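Local atomic coordinates of putative sulfatase yidJ (Bacteroides fragilis, PDB entry 2QZU), a protein that probably hydrolyses sulfate esters, as a metal-dependent hydrolase of the sulfatase family with likely arylsulfatase activity. Residues V51-P54 against H55-L59; A113-W116 against S117-L120; P141-T145 against Y146-G150. All coordinates share one frame; numbering follows the deposited sequence.

Interaction 1 of 3, residues V51-P54 against H55-L59; sequences VKTP and HLDKL
The side chains of P54 and H55 are neighbours at the start of a helix and cross at a slant, P54 CG 4.1 Å from H55 CD2. Proline suits this position because its ring nitrogen has no hydrogen to give, and the first turn of a helix needs none from it. P54 O already serves the helix, accepting K58 N at 3.1 Å. T53 comes just before, at the N-cap, and its carbonyl oxygen takes the first helical bond from D57 N (2.9 Å). The two side chains also meet: T53 OG1, set between its backbone N and carbonyl carbon (chi1 59°), donates to D57 OD1 at 3.1 Å, coming from above the carboxylate plane. G44 N bonds to that hydroxyl and C45 N to OD1, so the pair is tied into the preceding loop. A water accepts from T53 N and donates to D57 OD2 (2.7 Å), bridging the other carboxylate oxygen to the backbone. T53 OG1 makes no capping bond; instead the carboxylate of D287, on helix 267-299, takes the amides of H55 and L56. This is a helix N terminus with proline in the first turn, its first amides bound by an aspartate from another helix.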
loop_
_atom_site.group_PDB
_atom_site.type_symbol
_atom_site.label_atom_id
_atom_site.label_comp_id
_atom_site.label_asym_id
_atom_site.label_seq_id
_atom_site.Cartn_x
_atom_site.Cartn_y
_atom_site.Cartn_z
ATOM N N VAL A 51 -15.974 17.326 -8.203
ATOM C CA VAL A 51 -15.011 17.421 -7.120
ATOM C C VAL A 51 -15.214 18.774 -6.442
ATOM O O VAL A 51 -15.464 19.781 -7.107
ATOM C CB VAL A 51 -13.557 17.279 -7.644
ATOM C CG1 VAL A 51 -13.236 18.386 -8.636
ATOM C CG2 VAL A 51 -12.585 17.296 -6.474
ATOM N N LYS A 52 -15.123 18.788 -5.114
ATOM C CA LYS A 52 -15.323 20.009 -4.347
ATOM C C LYS A 52 -14.021 20.725 -4.024
ATOM O O LYS A 52 -13.167 20.185 -3.320
ATOM C CB LYS A 52 -16.074 19.690 -3.053
ATOM C CG LYS A 52 -17.450 19.081 -3.289
ATOM C CD LYS A 52 -18.149 18.759 -1.983
ATOM C CE LYS A 52 -19.529 18.171 -2.234
ATOM N NZ LYS A 52 -20.402 19.117 -2.982
ATOM N N THR A 53 -13.884 21.941 -4.547
ATOM C CA THR A 53 -12.703 22.775 -4.330
ATOM C C THR A 53 -13.175 24.209 -4.092
ATOM O O THR A 53 -12.881 25.113 -4.872
ATOM C CB THR A 53 -11.763 22.758 -5.562
ATOM O OG1 THR A 53 -12.462 23.239 -6.718
ATOM C CG2 THR A 53 -11.266 21.347 -5.833
ATOM N N PRO A 54 -13.913 24.436 -2.998
ATOM C CA PRO A 54 -14.402 25.790 -2.722
ATOM C C PRO A 54 -13.341 26.886 -2.595
ATOM O O PRO A 54 -13.571 28.023 -3.008
ATOM C CB PRO A 54 -15.220 25.606 -1.443
ATOM C CG PRO A 54 -14.519 24.466 -0.750
ATOM C CD PRO A 54 -14.261 23.513 -1.902
ATOM N N HIS A 55 -12.184 26.557 -2.033
ATOM C CA HIS A 55 -11.142 27.566 -1.860
ATOM C C HIS A 55 -10.442 27.925 -3.167
ATOM O O HIS A 55 -10.119 29.091 -3.404
ATOM C CB HIS A 55 -10.154 27.092 -0.794
ATOM C CG HIS A 55 -10.787 26.902 0.549
ATOM N ND1 HIS A 55 -11.230 27.956 1.317
ATOM C CD2 HIS A 55 -11.116 25.777 1.228
ATOM C CE1 HIS A 55 -11.806 27.491 2.410
ATOM N NE2 HIS A 55 -11.750 26.170 2.380
ATOM N N LEU A 56 -10.220 26.935 -4.024
ATOM C CA LEU A 56 -9.597 27.206 -5.310
ATOM C C LEU A 56 -10.602 27.934 -6.201
ATOM O O LEU A 56 -10.215 28.761 -7.027
ATOM C CB LEU A 56 -9.139 25.905 -5.975
ATOM C CG LEU A 56 -7.931 25.244 -5.307
ATOM C CD1 LEU A 56 -7.616 23.933 -6.006
ATOM C CD2 LEU A 56 -6.734 26.183 -5.373
ATOM N N ASP A 57 -11.888 27.627 -6.040
ATOM C CA ASP A 57 -12.917 28.303 -6.831
ATOM C C ASP A 57 -12.909 29.786 -6.458
ATOM O O ASP A 57 -13.026 30.655 -7.321
ATOM C CB ASP A 57 -14.316 27.736 -6.545
ATOM C CG ASP A 57 -14.513 26.335 -7.092
ATOM O OD1 ASP A 57 -13.627 25.836 -7.817
ATOM O OD2 ASP A 57 -15.571 25.738 -6.799
ATOM N N LYS A 58 -12.786 30.059 -5.162
ATOM C CA LYS A 58 -12.753 31.431 -4.664
ATOM C C LYS A 58 -11.506 32.147 -5.184
ATOM O O LYS A 58 -11.574 33.289 -5.637
ATOM C CB LYS A 58 -12.765 31.430 -3.129
ATOM C CG LYS A 58 -12.716 32.811 -2.486
ATOM C CD LYS A 58 -13.933 33.653 -2.841
ATOM C CE LYS A 58 -13.883 35.010 -2.148
ATOM N NZ LYS A 58 -15.046 35.867 -2.511
ATOM N N LEU A 59 -10.366 31.465 -5.127
ATOM C CA LEU A 59 -9.114 32.035 -5.607
ATOM C C LEU A 59 -9.251 32.390 -7.085
ATOM O O LEU A 59 -8.836 33.465 -7.519
ATOM C CB LEU A 59 -7.974 31.030 -5.424
ATOM C CG LEU A 59 -6.576 31.502 -5.813
ATOM C CD1 LEU A 59 -6.155 32.658 -4.909
ATOM C CD2 LEU A 59 -5.605 30.339 -5.690
HETATM O O HOH W 1 -16.076 23.342 -5.778
#

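Interaction 2 of 3, residues A113-W116 against S117-L120; sequences ARCW and SDVL
A113 O lies 3.3 Å from D118 OD2; both are acceptors and make no bond to each other. Next, R114 sends its side chain forward along the first turn of the helix. CG is anti to the backbone N (chi1 179°) and the chain bends at chi2, which lays one guanidinium face over the peptide between D118 and V119. V119 CG2 touches R114 NE at 3.6 Å, the two side chains crossing at about a right angle. The charge is met further on, where R114 NH2 forms a salt bridge with D122. C115 is the N-cap. Its N-H gives a bond of 2.9 Å to D118 OD2, using the lone pair directed away from the other carboxylate oxygen, while C115 O accepts V119 N at 3.2 Å and, weakly, D118 N. This is one half of a capping box, since C115 SG lies far from D118 N. W116 follows, with CG between the backbone N and carbonyl carbon (chi1 57°), a torsion that brings the indole over the backbone of S117. L120 CD1 meets the edge of the ring in its plane, 3.8 Å from CE3, and L120 N closes a straight bond to W116 O (3.0 Å, 168°). Y362 packs edge-to-face on the same indole, and H164 takes part through its backbone O to S117 OG and its ND1 to D118 OD2. With C115 N and H164 ND1 both gripping OD2, the carboxylate is pinned despite the nearby A113 O, and its negative charge probably sits favourably at the positive end of the helix dipole.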
loop_
_atom_site.group_PDB
_atom_site.type_symbol
_atom_site.label_atom_id
_atom_site.label_comp_id
_atom_site.label_asym_id
_atom_site.label_seq_id
_atom_site.Cartn_x
_atom_site.Cartn_y
_atom_site.Cartn_z
ATOM N N ALA A 113 23.108 25.782 -12.140
ATOM C CA ALA A 113 21.976 26.285 -12.908
ATOM C C ALA A 113 21.455 27.573 -12.281
ATOM O O ALA A 113 21.290 27.662 -11.065
ATOM C CB ALA A 113 20.863 25.240 -12.956
ATOM N N ARG A 114 21.214 28.576 -13.118
ATOM C CA ARG A 114 20.694 29.856 -12.651
ATOM C C ARG A 114 19.171 29.749 -12.635
ATOM O O ARG A 114 18.514 29.916 -13.665
ATOM C CB ARG A 114 21.135 30.971 -13.602
ATOM C CG ARG A 114 20.631 32.357 -13.244
ATOM C CD ARG A 114 21.329 32.909 -12.026
ATOM N NE ARG A 114 20.941 34.292 -11.751
ATOM C CZ ARG A 114 21.321 34.961 -10.669
ATOM N NH1 ARG A 114 22.097 34.369 -9.772
ATOM N NH2 ARG A 114 20.923 36.212 -10.478
ATOM N N CYS A 115 18.613 29.464 -11.465
ATOM C CA CYS A 115 17.167 29.312 -11.328
ATOM C C CYS A 115 16.477 30.616 -10.939
ATOM O O CYS A 115 17.124 31.538 -10.446
ATOM C CB CYS A 115 16.870 28.223 -10.298
ATOM S SG CYS A 115 17.581 26.623 -10.773
ATOM N N TRP A 116 15.163 30.695 -11.147
ATOM C CA TRP A 116 14.449 31.925 -10.812
ATOM C C TRP A 116 14.558 32.273 -9.337
ATOM O O TRP A 116 14.495 33.448 -8.970
ATOM C CB TRP A 116 12.968 31.862 -11.222
ATOM C CG TRP A 116 12.176 30.727 -10.635
ATOM C CD1 TRP A 116 11.981 29.492 -11.188
ATOM C CD2 TRP A 116 11.454 30.731 -9.397
ATOM N NE1 TRP A 116 11.176 28.731 -10.376
ATOM C CE2 TRP A 116 10.838 29.466 -9.268
ATOM C CE3 TRP A 116 11.266 31.682 -8.383
ATOM C CZ2 TRP A 116 10.045 29.124 -8.165
ATOM C CZ3 TRP A 116 10.473 31.341 -7.281
ATOM C CH2 TRP A 116 9.875 30.070 -7.184
ATOM N N SER A 117 14.722 31.259 -8.494
ATOM C CA SER A 117 14.847 31.495 -7.064
ATOM C C SER A 117 16.179 32.187 -6.767
ATOM O O SER A 117 16.266 32.997 -5.844
ATOM C CB SER A 117 14.729 30.178 -6.290
ATOM O OG SER A 117 15.650 29.209 -6.759
ATOM N N ASP A 118 17.205 31.878 -7.558
ATOM C CA ASP A 118 18.524 32.503 -7.385
ATOM C C ASP A 118 18.405 33.979 -7.739
ATOM O O ASP A 118 19.021 34.838 -7.106
ATOM C CB ASP A 118 19.567 31.868 -8.316
ATOM C CG ASP A 118 19.926 30.443 -7.923
ATOM O OD1 ASP A 118 20.384 30.236 -6.778
ATOM O OD2 ASP A 118 19.761 29.534 -8.768
ATOM N N VAL A 119 17.619 34.260 -8.772
ATOM C CA VAL A 119 17.400 35.627 -9.227
ATOM C C VAL A 119 16.685 36.443 -8.143
ATOM O O VAL A 119 17.140 37.528 -7.774
ATOM C CB VAL A 119 16.567 35.648 -10.529
ATOM C CG1 VAL A 119 16.179 37.078 -10.886
ATOM C CG2 VAL A 119 17.368 35.018 -11.666
ATOM N N LEU A 120 15.576 35.922 -7.628
ATOM C CA LEU A 120 14.833 36.638 -6.595
ATOM C C LEU A 120 15.661 36.834 -5.330
ATOM O O LEU A 120 15.552 37.868 -4.669
ATOM C CB LEU A 120 13.525 35.911 -6.274
ATOM C CG LEU A 120 12.491 35.943 -7.401
ATOM C CD1 LEU A 120 11.245 35.182 -6.971
ATOM C CD2 LEU A 120 12.138 37.389 -7.740
#

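Interaction 3 of 3, residues P141-T145 against Y146-G150; sequences PYVDT and YNNRG
T145 O accepts N148 N at 3.0 Å, closing a short 3-10 turn directly after an inverse gamma turn centred on D144, in which T145 N bonds to V143 O (3.0 Å). The side chain of N148 then ties the two turns together. Its ND2 donates to V143 O at 3.0 Å (152°), so V143 O takes two donors from the same face of its carbonyl plane. V143 CG2 presses close to that nitrogen, at 3.2 Å. At the other end of the amide, N148 OD1 receives the backbone N-H groups of W154 and N155, and with both ends engaged the amide can hardly flip. T145 and N147 lie side by side and point the same way: T145 OG1, placed between its own backbone N and carbonyl carbon (chi1 52°), is turned toward the amide of N147 and donates to OD1 (2.9 Å) nearly along the C=O axis. N155 ND2 also bonds to this hydroxyl, and N147 ND2 reaches T174 O. On the outer side, D144 and R149 form a salt bridge. R149 NH2 points straight at the syn lone pair of D144 OD1 (2.7 Å, 167°) in the guanidinium plane, the carboxylate being nearly coplanar with it; a weaker bond from R149 NE, at 3.3 Å, goes to the same oxygen. A water sits at the guanidinium edge, donating to T145 O and accepting weakly from NE. In the assembly, Y146 O accepts from K24 NZ of the second subunit, and R149 NH1 makes a weak bond to D344 O of that subunit. The whole is an inverse gamma turn followed at once by a 3-10 turn, joined by the N148 side-chain amide, in the loop between strands 126-130 and 168-172 at the subunit interface.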
loop_
_atom_site.group_PDB
_atom_site.type_symbol
_atom_site.label_atom_id
_atom_site.label_comp_id
_atom_site.label_asym_id
_atom_site.label_seq_id
_atom_site.Cartn_x
_atom_site.Cartn_y
_atom_site.Cartn_z
ATOM N N PRO A 141 25.701 6.157 1.400
ATOM C CA PRO A 141 24.571 5.372 1.912
ATOM C C PRO A 141 23.298 6.218 1.888
ATOM O O PRO A 141 23.306 7.369 2.321
ATOM C CB PRO A 141 25.016 5.015 3.330
ATOM C CG PRO A 141 25.824 6.220 3.725
ATOM C CD PRO A 141 26.647 6.478 2.485
ATOM N N TYR A 142 22.211 5.644 1.383
ATOM C CA TYR A 142 20.944 6.365 1.275
ATOM C C TYR A 142 20.341 6.728 2.629
ATOM O O TYR A 142 20.492 5.987 3.601
ATOM C CB TYR A 142 19.937 5.526 0.480
ATOM C CG TYR A 142 20.433 5.084 -0.880
ATOM C CD1 TYR A 142 20.876 6.016 -1.818
ATOM C CD2 TYR A 142 20.455 3.734 -1.231
ATOM C CE1 TYR A 142 21.330 5.618 -3.072
ATOM C CE2 TYR A 142 20.911 3.322 -2.490
ATOM C CZ TYR A 142 21.347 4.271 -3.401
ATOM O OH TYR A 142 21.807 3.886 -4.637
ATOM N N VAL A 143 19.658 7.872 2.692
ATOM C CA VAL A 143 19.023 8.288 3.936
ATOM C C VAL A 143 17.972 7.240 4.288
ATOM O O VAL A 143 17.381 6.613 3.402
ATOM C CB VAL A 143 18.372 9.688 3.828
ATOM C CG1 VAL A 143 19.449 10.741 3.590
ATOM C CG2 VAL A 143 17.343 9.714 2.719
ATOM N N ASP A 144 17.738 7.068 5.582
ATOM C CA ASP A 144 16.822 6.048 6.084
ATOM C C ASP A 144 15.304 6.246 6.018
ATOM O O ASP A 144 14.641 6.332 7.053
ATOM C CB ASP A 144 17.234 5.698 7.522
ATOM C CG ASP A 144 16.547 4.451 8.045
ATOM O OD1 ASP A 144 16.402 3.484 7.269
ATOM O OD2 ASP A 144 16.168 4.434 9.237
ATOM N N THR A 145 14.752 6.312 4.806
ATOM C CA THR A 145 13.299 6.413 4.637
ATOM C C THR A 145 12.869 5.180 3.844
ATOM O O THR A 145 13.681 4.584 3.134
ATOM C CB THR A 145 12.855 7.704 3.902
ATOM O OG1 THR A 145 13.575 7.841 2.676
ATOM C CG2 THR A 145 13.091 8.921 4.789
ATOM N N TYR A 146 11.600 4.798 3.964
ATOM C CA TYR A 146 11.101 3.590 3.305
ATOM C C TYR A 146 11.362 3.465 1.805
ATOM O O TYR A 146 11.630 2.364 1.315
ATOM C CB TYR A 146 9.597 3.418 3.564
ATOM C CG TYR A 146 8.730 4.219 2.627
ATOM C CD1 TYR A 146 8.478 5.567 2.867
ATOM C CD2 TYR A 146 8.233 3.649 1.453
ATOM C CE1 TYR A 146 7.761 6.332 1.959
ATOM C CE2 TYR A 146 7.522 4.403 0.539
ATOM C CZ TYR A 146 7.293 5.750 0.799
ATOM O OH TYR A 146 6.645 6.535 -0.118
ATOM N N ASN A 147 11.277 4.575 1.073
ATOM C CA ASN A 147 11.484 4.534 -0.370
ATOM C C ASN A 147 12.945 4.489 -0.807
ATOM O O ASN A 147 13.259 4.701 -1.978
ATOM C CB ASN A 147 10.750 5.700 -1.050
ATOM C CG ASN A 147 11.108 7.064 -0.468
ATOM O OD1 ASN A 147 11.662 7.174 0.626
ATOM N ND2 ASN A 147 10.766 8.118 -1.204
ATOM N N ASN A 148 13.831 4.205 0.141
ATOM C CA ASN A 148 15.254 4.096 -0.150
ATOM C C ASN A 148 15.741 2.687 0.160
ATOM O O ASN A 148 16.932 2.390 0.063
ATOM C CB ASN A 148 16.052 5.120 0.653
ATOM C CG ASN A 148 16.024 6.495 0.023
ATOM O OD1 ASN A 148 15.365 6.712 -1.000
ATOM N ND2 ASN A 148 16.743 7.432 0.624
ATOM N N ARG A 149 14.804 1.824 0.542
ATOM C CA ARG A 149 15.108 0.429 0.839
ATOM C C ARG A 149 14.873 -0.364 -0.443
ATOM O O ARG A 149 13.923 -0.098 -1.181
ATOM C CB ARG A 149 14.185 -0.111 1.936
ATOM C CG ARG A 149 14.339 0.539 3.303
ATOM C CD ARG A 149 15.735 0.330 3.879
ATOM N NE ARG A 149 15.864 0.898 5.220
ATOM C CZ ARG A 149 15.625 0.231 6.347
ATOM N NH1 ARG A 149 15.246 -1.039 6.305
ATOM N NH2 ARG A 149 15.765 0.836 7.521
ATOM N N GLY A 150 15.737 -1.335 -0.709
ATOM C CA GLY A 150 15.571 -2.136 -1.905
ATOM C C GLY A 150 16.563 -1.813 -3.005
ATOM O O GLY A 150 17.610 -1.215 -2.762
HETATM O O HOH W 2 16.638 3.249 3.563
#

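The three contacts follow one another along the chain, and none nests within or crosses another; each is a local turn, and none closes a long loop. Interaction 1 comes after strand 29-35, starts helix 54-61 and fastens it to helix 267-299 and strand 338-341. Interaction 2, its centre about 31 Å from that of interaction 1, starts helix 116-122, which packs on helices 76-85 and 361-368 and on strand 222-228 of the main mixed sheet. Interaction 3 lies in the loop joining strands 126-130 and 168-172, its centre about 37 Å from that of interaction 1, and carries the chain to the second subunit. Two therefore set helices against the core, and the third shapes a peripheral loop.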